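Local coordinates for ferric vibriobactin ABC transporter, periplasmic ferric vibriobactin-binding protein (Vibrio cholerae, PDB 3R5T) that binds the ferric complex of the siderophore vibriobactin in the periplasm and probably hands it to an ABC transporter for iron uptake, at residues A[23-28]-A[43-48]; A[35-40]-A[128-133]; A[156-161]-A[191-196]; A[163-168]-A[227-232]. All blocks are in the same frame, centred on the assembly; numbering follows the deposited sequence.

Contact 1: residues A[23-28]-A[43-48]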
# COMPACT_ATOMS: atom_id res chain seq x y z
N PRO A 23 -17.28 2.28 -16.26
CA PRO A 23 -17.39 3.31 -15.23
C PRO A 23 -16.76 4.64 -15.62
O PRO A 23 -15.62 4.69 -16.11
CB PRO A 23 -16.62 2.69 -14.06
CG PRO A 23 -16.78 1.22 -14.25
CD PRO A 23 -16.73 1.02 -15.74
N LYS A 24 -17.50 5.72 -15.40
CA LYS A 24 -16.99 7.06 -15.63
C LYS A 24 -17.02 7.94 -14.37
O LYS A 24 -16.47 9.04 -14.35
CB LYS A 24 -17.77 7.73 -16.77
CG LYS A 24 -17.66 6.98 -18.10
CD LYS A 24 -16.22 6.97 -18.60
CE LYS A 24 -15.97 5.97 -19.74
NZ LYS A 24 -16.84 6.21 -20.93
N ARG A 25 -17.66 7.46 -13.30
CA ARG A 25 -17.80 8.24 -12.08
C ARG A 25 -17.57 7.30 -10.91
O ARG A 25 -18.52 6.80 -10.32
CB ARG A 25 -19.19 8.89 -11.96
CG ARG A 25 -19.53 9.87 -13.08
CD ARG A 25 -19.26 11.32 -12.66
NE ARG A 25 -19.92 11.71 -11.40
CZ ARG A 25 -19.52 12.73 -10.66
NH1 ARG A 25 -18.49 13.47 -11.06
NH2 ARG A 25 -20.15 13.04 -9.52
N ILE A 26 -16.30 7.06 -10.61
CA ILE A 26 -15.94 6.04 -9.62
C ILE A 26 -15.81 6.66 -8.23
O ILE A 26 -15.16 7.68 -8.06
CB ILE A 26 -14.60 5.36 -9.98
CG1 ILE A 26 -14.65 4.76 -11.40
CG2 ILE A 26 -14.24 4.31 -8.94
CD1 ILE A 26 -13.28 4.48 -12.00
N LEU A 27 -16.43 6.01 -7.24
CA LEU A 27 -16.38 6.46 -5.85
C LEU A 27 -15.63 5.43 -5.02
O LEU A 27 -16.01 4.26 -4.98
CB LEU A 27 -17.80 6.66 -5.29
CG LEU A 27 -17.89 7.32 -3.91
CD1 LEU A 27 -19.12 8.19 -3.81
CD2 LEU A 27 -17.85 6.27 -2.84
N SER A 28 -14.55 5.85 -4.37
CA SER A 28 -13.80 4.93 -3.55
C SER A 28 -14.16 5.05 -2.09
O SER A 28 -14.15 6.16 -1.53
CB SER A 28 -12.30 5.16 -3.70
OG SER A 28 -11.60 4.33 -2.80
N PRO A 43 -11.20 7.43 -13.49
CA PRO A 43 -12.03 8.60 -13.18
C PRO A 43 -12.67 8.49 -11.81
O PRO A 43 -13.89 8.38 -11.66
CB PRO A 43 -13.08 8.59 -14.28
CG PRO A 43 -13.17 7.13 -14.71
CD PRO A 43 -11.79 6.59 -14.55
N VAL A 44 -11.81 8.49 -10.79
CA VAL A 44 -12.28 8.49 -9.41
C VAL A 44 -12.66 9.92 -9.04
O VAL A 44 -11.88 10.86 -9.18
CB VAL A 44 -11.25 7.86 -8.41
CG1 VAL A 44 -9.87 8.50 -8.54
CG2 VAL A 44 -11.80 7.94 -6.97
N ILE A 45 -13.90 10.07 -8.62
CA ILE A 45 -14.44 11.42 -8.44
C ILE A 45 -14.65 11.79 -6.97
O ILE A 45 -14.93 12.95 -6.65
CB ILE A 45 -15.69 11.67 -9.35
CG1 ILE A 45 -16.73 10.57 -9.15
CG2 ILE A 45 -15.28 11.72 -10.81
CD1 ILE A 45 -17.51 10.65 -7.85
N ALA A 46 -14.44 10.83 -6.08
CA ALA A 46 -14.64 11.05 -4.66
C ALA A 46 -14.01 9.89 -3.92
O ALA A 46 -13.97 8.77 -4.43
CB ALA A 46 -16.14 11.17 -4.32
N SER A 47 -13.48 10.15 -2.73
CA SER A 47 -12.86 9.11 -1.93
C SER A 47 -13.05 9.35 -0.45
O SER A 47 -12.89 10.48 0.03
CB SER A 47 -11.35 9.03 -2.23
OG SER A 47 -10.71 8.13 -1.35
N ALA A 48 -13.38 8.29 0.27
CA ALA A 48 -13.29 8.32 1.72
C ALA A 48 -11.84 8.51 2.16
O ALA A 48 -10.90 8.40 1.37
CB ALA A 48 -13.90 7.04 2.34
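Ile26 sits between two backbone hydrogen bonds to the neighbouring strand: its N donates to Pro43 O at 2.9 Å and its O accepts from Ile45 N at 2.8 Å. Ser28 again bonds on both sides, but to Ala46 O and Ala48 N: the partner strand takes three residues to this strand's two, an irregularity at Ile45, whose psi of -6° departs from strand values. The carbonyl oxygens of Ile26 and Ser28 also each receive a CA-H...O contact, from Val44 and Ser47. Beside these bonds, Ile26 CD1 lies against the Pro43 ring, 3.6 Å from CD, and the ring's CB leans on Lys24 O at 3.4 Å. On the other side of the strands Ile45 covers the Arg25 guanidinium: CG1 lies over its centre, 3.8 Å above the plane. Ile45 brings CG1 there by setting it between its own backbone N and carbonyl carbon (chi1 52°), while the Arg25 chain bends at chi2 and chi3. Arg25 NH2 is bonded further out to Glu85 O. Thr34 OG1 hydrogen-bonds both Ser28 OG and Ser47 OG, tying the serines of the two strands to helix 31-39; Ser47 OG also donates to Ala48 O. The two strands run parallel, 21° apart in direction, and flank that helix in sequence: a beta-alpha-beta unit in the five-stranded parallel sheet of the N-terminal lobe.

Contact 2: residues A[35-40]-A[128-133]. With MOH (methanol), chain D.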
# COMPACT_ATOMS: atom_id res chain seq x y z
N GLY A 35 -5.20 5.61 -4.10
CA GLY A 35 -3.90 5.82 -4.70
C GLY A 35 -3.69 5.04 -6.00
O GLY A 35 -3.12 5.56 -6.96
N THR A 36 -4.19 3.81 -6.05
CA THR A 36 -4.02 2.99 -7.24
C THR A 36 -5.00 3.39 -8.34
O THR A 36 -4.65 3.36 -9.53
CB THR A 36 -4.05 1.50 -6.87
OG1 THR A 36 -2.90 1.23 -6.05
CG2 THR A 36 -3.97 0.62 -8.12
N LEU A 37 -6.20 3.81 -7.95
CA LEU A 37 -7.12 4.39 -8.93
C LEU A 37 -6.46 5.61 -9.60
O LEU A 37 -6.49 5.76 -10.83
CB LEU A 37 -8.47 4.77 -8.30
CG LEU A 37 -9.34 3.56 -7.92
CD1 LEU A 37 -10.41 3.98 -6.95
CD2 LEU A 37 -9.97 2.92 -9.13
N LEU A 38 -5.86 6.48 -8.80
CA LEU A 38 -5.14 7.62 -9.38
C LEU A 38 -3.95 7.20 -10.27
O LEU A 38 -3.68 7.82 -11.30
CB LEU A 38 -4.67 8.56 -8.26
CG LEU A 38 -5.81 9.27 -7.51
CD1 LEU A 38 -5.32 9.90 -6.22
CD2 LEU A 38 -6.49 10.31 -8.40
N ALA A 39 -3.27 6.14 -9.85
CA ALA A 39 -2.09 5.64 -10.56
C ALA A 39 -2.42 5.27 -12.01
O ALA A 39 -1.61 5.51 -12.90
CB ALA A 39 -1.52 4.43 -9.81
N ILE A 40 -3.59 4.68 -12.23
CA ILE A 40 -3.99 4.26 -13.57
C ILE A 40 -4.90 5.26 -14.27
O ILE A 40 -5.50 4.95 -15.30
CB ILE A 40 -4.65 2.86 -13.58
CG1 ILE A 40 -5.97 2.87 -12.81
CG2 ILE A 40 -3.68 1.83 -12.98
CD1 ILE A 40 -6.78 1.56 -12.98
N GLN A 128 -3.99 -3.91 -11.91
CA GLN A 128 -4.52 -4.79 -12.95
C GLN A 128 -5.97 -5.18 -12.67
O GLN A 128 -6.82 -5.18 -13.57
CB GLN A 128 -3.65 -6.03 -13.07
CG GLN A 128 -2.25 -5.74 -13.56
CD GLN A 128 -1.49 -7.00 -13.87
OE1 GLN A 128 -0.53 -7.33 -13.17
NE2 GLN A 128 -1.92 -7.72 -14.90
N GLN A 129 -6.25 -5.50 -11.41
CA GLN A 129 -7.59 -5.90 -11.02
C GLN A 129 -8.56 -4.75 -11.29
O GLN A 129 -9.64 -4.94 -11.86
CB GLN A 129 -7.59 -6.28 -9.55
CG GLN A 129 -8.93 -6.71 -9.04
CD GLN A 129 -8.83 -7.33 -7.68
OE1 GLN A 129 -8.06 -6.87 -6.83
NE2 GLN A 129 -9.61 -8.38 -7.46
N LEU A 130 -8.16 -3.54 -10.90
CA LEU A 130 -8.99 -2.35 -11.11
C LEU A 130 -9.06 -1.96 -12.58
O LEU A 130 -10.09 -1.45 -13.03
CB LEU A 130 -8.47 -1.18 -10.27
CG LEU A 130 -8.59 -1.43 -8.77
CD1 LEU A 130 -7.89 -0.32 -7.98
CD2 LEU A 130 -10.05 -1.61 -8.34
N GLY A 131 -8.00 -2.24 -13.34
CA GLY A 131 -8.02 -2.01 -14.78
C GLY A 131 -9.13 -2.82 -15.43
O GLY A 131 -9.84 -2.32 -16.30
N LEU A 132 -9.28 -4.07 -15.01
CA LEU A 132 -10.32 -4.94 -15.56
C LEU A 132 -11.73 -4.49 -15.15
O LEU A 132 -12.68 -4.69 -15.91
CB LEU A 132 -10.07 -6.41 -15.16
CG LEU A 132 -8.78 -7.00 -15.74
CD1 LEU A 132 -8.27 -8.20 -14.93
CD2 LEU A 132 -9.00 -7.40 -17.20
N ALA A 133 -11.86 -3.85 -13.99
CA ALA A 133 -13.16 -3.35 -13.57
C ALA A 133 -13.56 -2.07 -14.31
O ALA A 133 -14.74 -1.77 -14.45
CB ALA A 133 -13.19 -3.11 -12.04
C MOH D . -9.28 -9.47 -4.16
O MOH D . -8.59 -8.28 -4.56
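Leu130 reaches from helix 123-134 into the side of helix 31-39, and its branches can be followed outward. CB, pointing at the other helix, has Ile40 CD1 4.2 Å away. With CG anti to the carbonyl carbon (chi1 -65°) and the chain extended at chi2, CD1 is carried out toward helix 31-39. This methyl meets two partners at once: Leu37 CD2 and Thr36 CG2, each 4.0 Å from Leu130 CD1. Both side chains lie at about right angles to the leucine, so the methyl is held between residues of adjacent positions on the facing helix. Helix 31-39 is the connection of the first beta-alpha-beta unit in the N-terminal lobe, and helix 123-134 packs against it, followed in the chain by the long helix 137-155. No hydrogen bond links the two segments; the contact rests on buried methyl groups, one of them against backbone. Ile40, the first residue to leave helical geometry, adds a second point of contact where Gly131, without a side chain, lets Ile40 CD1 come up to its backbone, 4.0 Å from Gly131 N. Around the pair, Thr36 also touches Leu126 and Ala127, and Ile40 touches Ala127 and Ala140. Gln129, the residue before Leu130, extends in another direction, where a methanol, probably from the crystallisation liquor, donates from its O to Gln129 OE1 at 2.7 Å; Gln121 NE2 bonds the same amide oxygen.

Contact 3: residues A[156-161]-A[191-196]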
# COMPACT_ATOMS: atom_id res chain seq x y z
N ASP A 156 19.83 -2.76 -10.78
CA ASP A 156 21.19 -2.90 -11.31
C ASP A 156 22.22 -1.91 -10.77
O ASP A 156 23.42 -2.08 -10.98
CB ASP A 156 21.17 -2.79 -12.84
CG ASP A 156 20.64 -4.03 -13.50
OD1 ASP A 156 20.61 -5.10 -12.85
OD2 ASP A 156 20.27 -3.94 -14.70
N VAL A 157 21.77 -0.85 -10.10
CA VAL A 157 22.70 0.14 -9.56
C VAL A 157 22.75 0.21 -8.03
O VAL A 157 23.65 0.84 -7.47
CB VAL A 157 22.40 1.56 -10.11
CG1 VAL A 157 22.46 1.58 -11.63
CG2 VAL A 157 21.06 2.07 -9.59
N LEU A 158 21.81 -0.44 -7.35
CA LEU A 158 21.85 -0.42 -5.89
C LEU A 158 22.95 -1.32 -5.35
O LEU A 158 23.15 -2.44 -5.82
CB LEU A 158 20.51 -0.85 -5.28
CG LEU A 158 19.26 -0.03 -5.60
CD1 LEU A 158 18.07 -0.64 -4.87
CD2 LEU A 158 19.44 1.42 -5.22
N ASP A 159 23.68 -0.80 -4.37
CA ASP A 159 24.61 -1.61 -3.61
C ASP A 159 24.01 -1.82 -2.22
O ASP A 159 24.34 -1.09 -1.28
CB ASP A 159 25.98 -0.92 -3.51
CG ASP A 159 26.79 -1.03 -4.79
OD1 ASP A 159 27.69 -0.19 -5.00
OD2 ASP A 159 26.53 -1.95 -5.60
N LEU A 160 23.13 -2.80 -2.11
CA LEU A 160 22.44 -3.08 -0.86
C LEU A 160 23.38 -3.74 0.15
O LEU A 160 24.35 -4.39 -0.24
CB LEU A 160 21.24 -3.98 -1.10
CG LEU A 160 20.12 -3.40 -1.97
CD1 LEU A 160 19.18 -4.50 -2.43
CD2 LEU A 160 19.37 -2.29 -1.21
N PRO A 161 23.07 -3.58 1.44
CA PRO A 161 23.84 -4.27 2.47
C PRO A 161 23.78 -5.77 2.23
O PRO A 161 22.81 -6.26 1.64
CB PRO A 161 23.09 -3.91 3.77
CG PRO A 161 22.38 -2.65 3.45
CD PRO A 161 21.96 -2.80 2.02
N GLN A 191 11.65 -6.47 -2.77
CA GLN A 191 12.17 -7.64 -3.49
C GLN A 191 12.49 -7.28 -4.94
O GLN A 191 13.48 -7.78 -5.51
CB GLN A 191 11.14 -8.77 -3.49
CG GLN A 191 10.85 -9.42 -2.15
CD GLN A 191 9.62 -10.30 -2.22
OE1 GLN A 191 9.35 -10.93 -3.25
NE2 GLN A 191 8.86 -10.35 -1.13
N SER A 192 11.64 -6.45 -5.54
CA SER A 192 11.78 -6.11 -6.96
C SER A 192 13.05 -5.33 -7.29
O SER A 192 13.50 -5.35 -8.44
CB SER A 192 10.55 -5.37 -7.49
OG SER A 192 10.52 -4.02 -7.07
N VAL A 193 13.63 -4.65 -6.30
CA VAL A 193 14.92 -4.00 -6.51
C VAL A 193 16.08 -4.75 -5.86
O VAL A 193 17.14 -4.17 -5.63
CB VAL A 193 14.89 -2.53 -6.07
CG1 VAL A 193 13.91 -1.75 -6.95
CG2 VAL A 193 14.53 -2.41 -4.59
N GLY A 194 15.86 -6.02 -5.55
CA GLY A 194 16.94 -6.91 -5.14
C GLY A 194 17.10 -7.17 -3.65
O GLY A 194 18.04 -7.84 -3.24
N VAL A 195 16.20 -6.62 -2.83
CA VAL A 195 16.25 -6.90 -1.41
C VAL A 195 15.77 -8.32 -1.14
O VAL A 195 14.81 -8.77 -1.76
CB VAL A 195 15.34 -5.92 -0.60
CG1 VAL A 195 15.42 -6.23 0.88
CG2 VAL A 195 15.77 -4.48 -0.88
N VAL A 196 16.44 -9.01 -0.23
CA VAL A 196 16.02 -10.34 0.19
C VAL A 196 15.33 -10.18 1.55
O VAL A 196 15.93 -9.68 2.51
CB VAL A 196 17.21 -11.30 0.29
CG1 VAL A 196 16.74 -12.65 0.77
CG2 VAL A 196 17.95 -11.39 -1.06
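Leu160 and Leu158 push their CD1 methyls onto the turn that follows helix 185-192. The apolar side-chain contacts come first. Leu158 CD1 lies 3.9 Å from Val193 CB, the two side chains meeting at a slant, and Leu160 CD1 lies 3.7 Å from Val195 CG2. Val195 offers this methyl because CG1 is anti to its backbone N (chi1 -180°), which places CG2 beside that N. The second kind of contact is between methyl and backbone. Leu160 CD1 rests on the peptide after Gly194, 3.6 Å from Gly194 C and 3.7 Å from Val195 N, while Leu158 CD1 stands 3.7 Å from Val193 O. No hydrogen bond joins the two segments; those present shape the turn itself. Gly194, with a positive phi (100°) at which a CB would press on the preceding carbonyl O, is the C-prime residue of a Schellman motif, in which Gly194 N bonds Gln191 O at 3.0 Å and Val195 N bonds Leu190 O. The motif ends the helix and redirects the chain after Val193, bringing Val195 round to Leu160. Further out, Val193 also packs on Thr151 and Val154 of helix 137-155 and on Leu282 of helix 272-286, whose Phe286 touches Leu160. The contact thus joins the loop between helix 137-155 and strand 165-169 to the end of helix 185-192, and the turn runs on alongside that strand, where Val196 is backbone-bonded to Ala165.

Contact 4: residues A[163-168]-A[227-232]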
# COMPACT_ATOMS: atom_id res chain seq x y z
N GLY A 163 23.16 -9.68 2.93
CA GLY A 163 22.19 -10.43 3.70
C GLY A 163 20.75 -10.07 3.38
O GLY A 163 20.40 -9.88 2.22
N ARG A 164 19.92 -9.97 4.42
CA ARG A 164 18.49 -9.78 4.24
C ARG A 164 18.00 -8.57 5.00
O ARG A 164 18.73 -7.98 5.80
CB ARG A 164 17.73 -11.01 4.75
CG ARG A 164 18.26 -12.32 4.18
CD ARG A 164 17.38 -13.48 4.61
NE ARG A 164 17.48 -13.75 6.04
CZ ARG A 164 16.54 -14.39 6.73
NH1 ARG A 164 16.69 -14.59 8.03
NH2 ARG A 164 15.45 -14.83 6.11
N ALA A 165 16.75 -8.20 4.73
CA ALA A 165 16.11 -7.09 5.43
C ALA A 165 14.73 -7.48 5.91
O ALA A 165 14.05 -8.27 5.28
CB ALA A 165 16.01 -5.87 4.52
N ASN A 166 14.31 -6.89 7.04
CA ASN A 166 12.91 -6.97 7.43
C ASN A 166 12.25 -5.59 7.31
O ASN A 166 12.93 -4.58 7.17
CB ASN A 166 12.72 -7.54 8.85
CG ASN A 166 13.65 -6.92 9.85
OD1 ASN A 166 13.74 -5.70 9.96
ND2 ASN A 166 14.35 -7.77 10.61
N ILE A 167 10.93 -5.58 7.32
CA ILE A 167 10.16 -4.35 7.25
C ILE A 167 9.23 -4.33 8.44
O ILE A 167 8.41 -5.24 8.63
CB ILE A 167 9.32 -4.28 5.95
CG1 ILE A 167 10.25 -4.40 4.73
CG2 ILE A 167 8.53 -2.97 5.90
CD1 ILE A 167 9.48 -4.60 3.41
N VAL A 168 9.33 -3.28 9.25
CA VAL A 168 8.66 -3.26 10.53
C VAL A 168 7.76 -2.04 10.67
O VAL A 168 8.12 -0.94 10.26
CB VAL A 168 9.70 -3.22 11.68
CG1 VAL A 168 9.04 -3.05 13.04
CG2 VAL A 168 10.60 -4.46 11.65
N ALA A 227 17.38 -10.34 10.46
CA ALA A 227 17.93 -9.64 9.31
C ALA A 227 18.95 -8.56 9.70
O ALA A 227 18.84 -7.91 10.75
CB ALA A 227 16.83 -9.05 8.42
N GLU A 228 19.92 -8.39 8.82
CA GLU A 228 21.01 -7.45 9.00
C GLU A 228 20.58 -6.01 8.74
O GLU A 228 21.31 -5.08 9.08
CB GLU A 228 22.16 -7.81 8.07
CG GLU A 228 22.77 -9.18 8.34
CD GLU A 228 22.24 -10.31 7.44
OE1 GLU A 228 21.06 -10.29 7.00
OE2 GLU A 228 23.03 -11.24 7.17
N THR A 229 19.41 -5.84 8.14
CA THR A 229 18.89 -4.53 7.79
C THR A 229 17.42 -4.46 8.17
O THR A 229 16.69 -5.44 8.02
CB THR A 229 19.07 -4.24 6.29
OG1 THR A 229 20.47 -4.18 5.99
CG2 THR A 229 18.41 -2.91 5.90
N THR A 230 16.99 -3.32 8.70
CA THR A 230 15.59 -3.10 9.03
C THR A 230 15.09 -1.82 8.39
O THR A 230 15.73 -0.78 8.48
CB THR A 230 15.37 -2.98 10.56
OG1 THR A 230 15.61 -4.24 11.19
CG2 THR A 230 13.92 -2.51 10.88
N PHE A 231 13.94 -1.91 7.72
CA PHE A 231 13.28 -0.74 7.18
C PHE A 231 12.01 -0.49 7.99
O PHE A 231 11.22 -1.42 8.23
CB PHE A 231 12.91 -0.96 5.71
CG PHE A 231 14.11 -1.03 4.79
CD1 PHE A 231 14.72 0.13 4.37
CD2 PHE A 231 14.60 -2.26 4.35
CE1 PHE A 231 15.83 0.08 3.54
CE2 PHE A 231 15.70 -2.32 3.50
CZ PHE A 231 16.31 -1.15 3.10
N LEU A 232 11.79 0.76 8.39
CA LEU A 232 10.62 1.12 9.19
C LEU A 232 9.57 1.86 8.37
O LEU A 232 9.84 2.92 7.79
CB LEU A 232 11.06 1.97 10.39
CG LEU A 232 11.89 1.14 11.39
CD1 LEU A 232 12.82 2.01 12.19
CD2 LEU A 232 10.98 0.33 12.31
O HOH W 1 20.83 -6.69 4.82
O HOH W 2 19.31 -12.92 7.91
O HOH W 3 16.79 -7.40 12.49
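Asn166 and Thr230 face each other across two parallel strands, and Asn166 straddles Thr230, its backbone bonding the residues before and after it. Asn166 N donates to Thr229 O at 3.0 Å and Phe231 N to Asn166 O at 2.9 Å; Val168 N then bonds Phe231 O. At the strand entrance, the weak, bent Thr229 N bond to Arg164 O is supplemented by a water that donates to Arg164 O and accepts from Thr229 OG1. Side chains add polar bonds. Thr230 OG1 donates to Asn166 OD1 at 2.7 Å, in the amide plane and on a lone pair. Asn166 presents that oxygen with CG between its backbone N and carbonyl carbon (chi1 47°), while its ND2 bonds Glu198 OE1; Thr230 OG1 also has Ser254 OG as a partner. Glu228, bent at chi2, turns its carboxylate back over Gly163, and Arg164 N donates to OE1 at 2.8 Å, almost straight but from above the carboxylate plane. A water close to Arg164 NE makes a longer bond to the same oxygen. Strand 165-169 is the middle strand of the mixed sheet of the C-terminal lobe, between parallel strand 229-233 and antiparallel strand 177-180. Apolar contacts fall on both faces. Beside Ile167, Ala165 CB meets the Phe231 ring at its edge, 3.7 Å from CE2, and Leu190 of helix 185-192 packs against both Ile167 and Phe231. Beside Asn166, Val168 and Leu232 run alongside each other in the same direction, Val168 CB 3.8 Å from Leu232 CD2, with Phe243 of helix 237-244 touching Leu232 and Thr230.

In the fold
From the N terminus, contact 1 closes the short loop through helix 31-39. Contact 2 starts within that loop and crosses contact 1, packing helix 31-39 against helix 123-134; the two contacts touch, Val44 packing on Leu37 and Leu38, and together they bind sheet and helices of the N-terminal lobe. Helix 137-155 then leads to the other lobe. There contact 3 closes 156-161 onto 191-196, and contact 4, opening inside that span, crosses it and joins strands 165-169 and 229-233. These two also touch, through Val195 on Ala165 and a probable hydrogen bond from Ala165 N to Val196 O. Contacts 1 and 4 lie about 37 Å apart between centres, with ferric vibriobactin bound between the lobes.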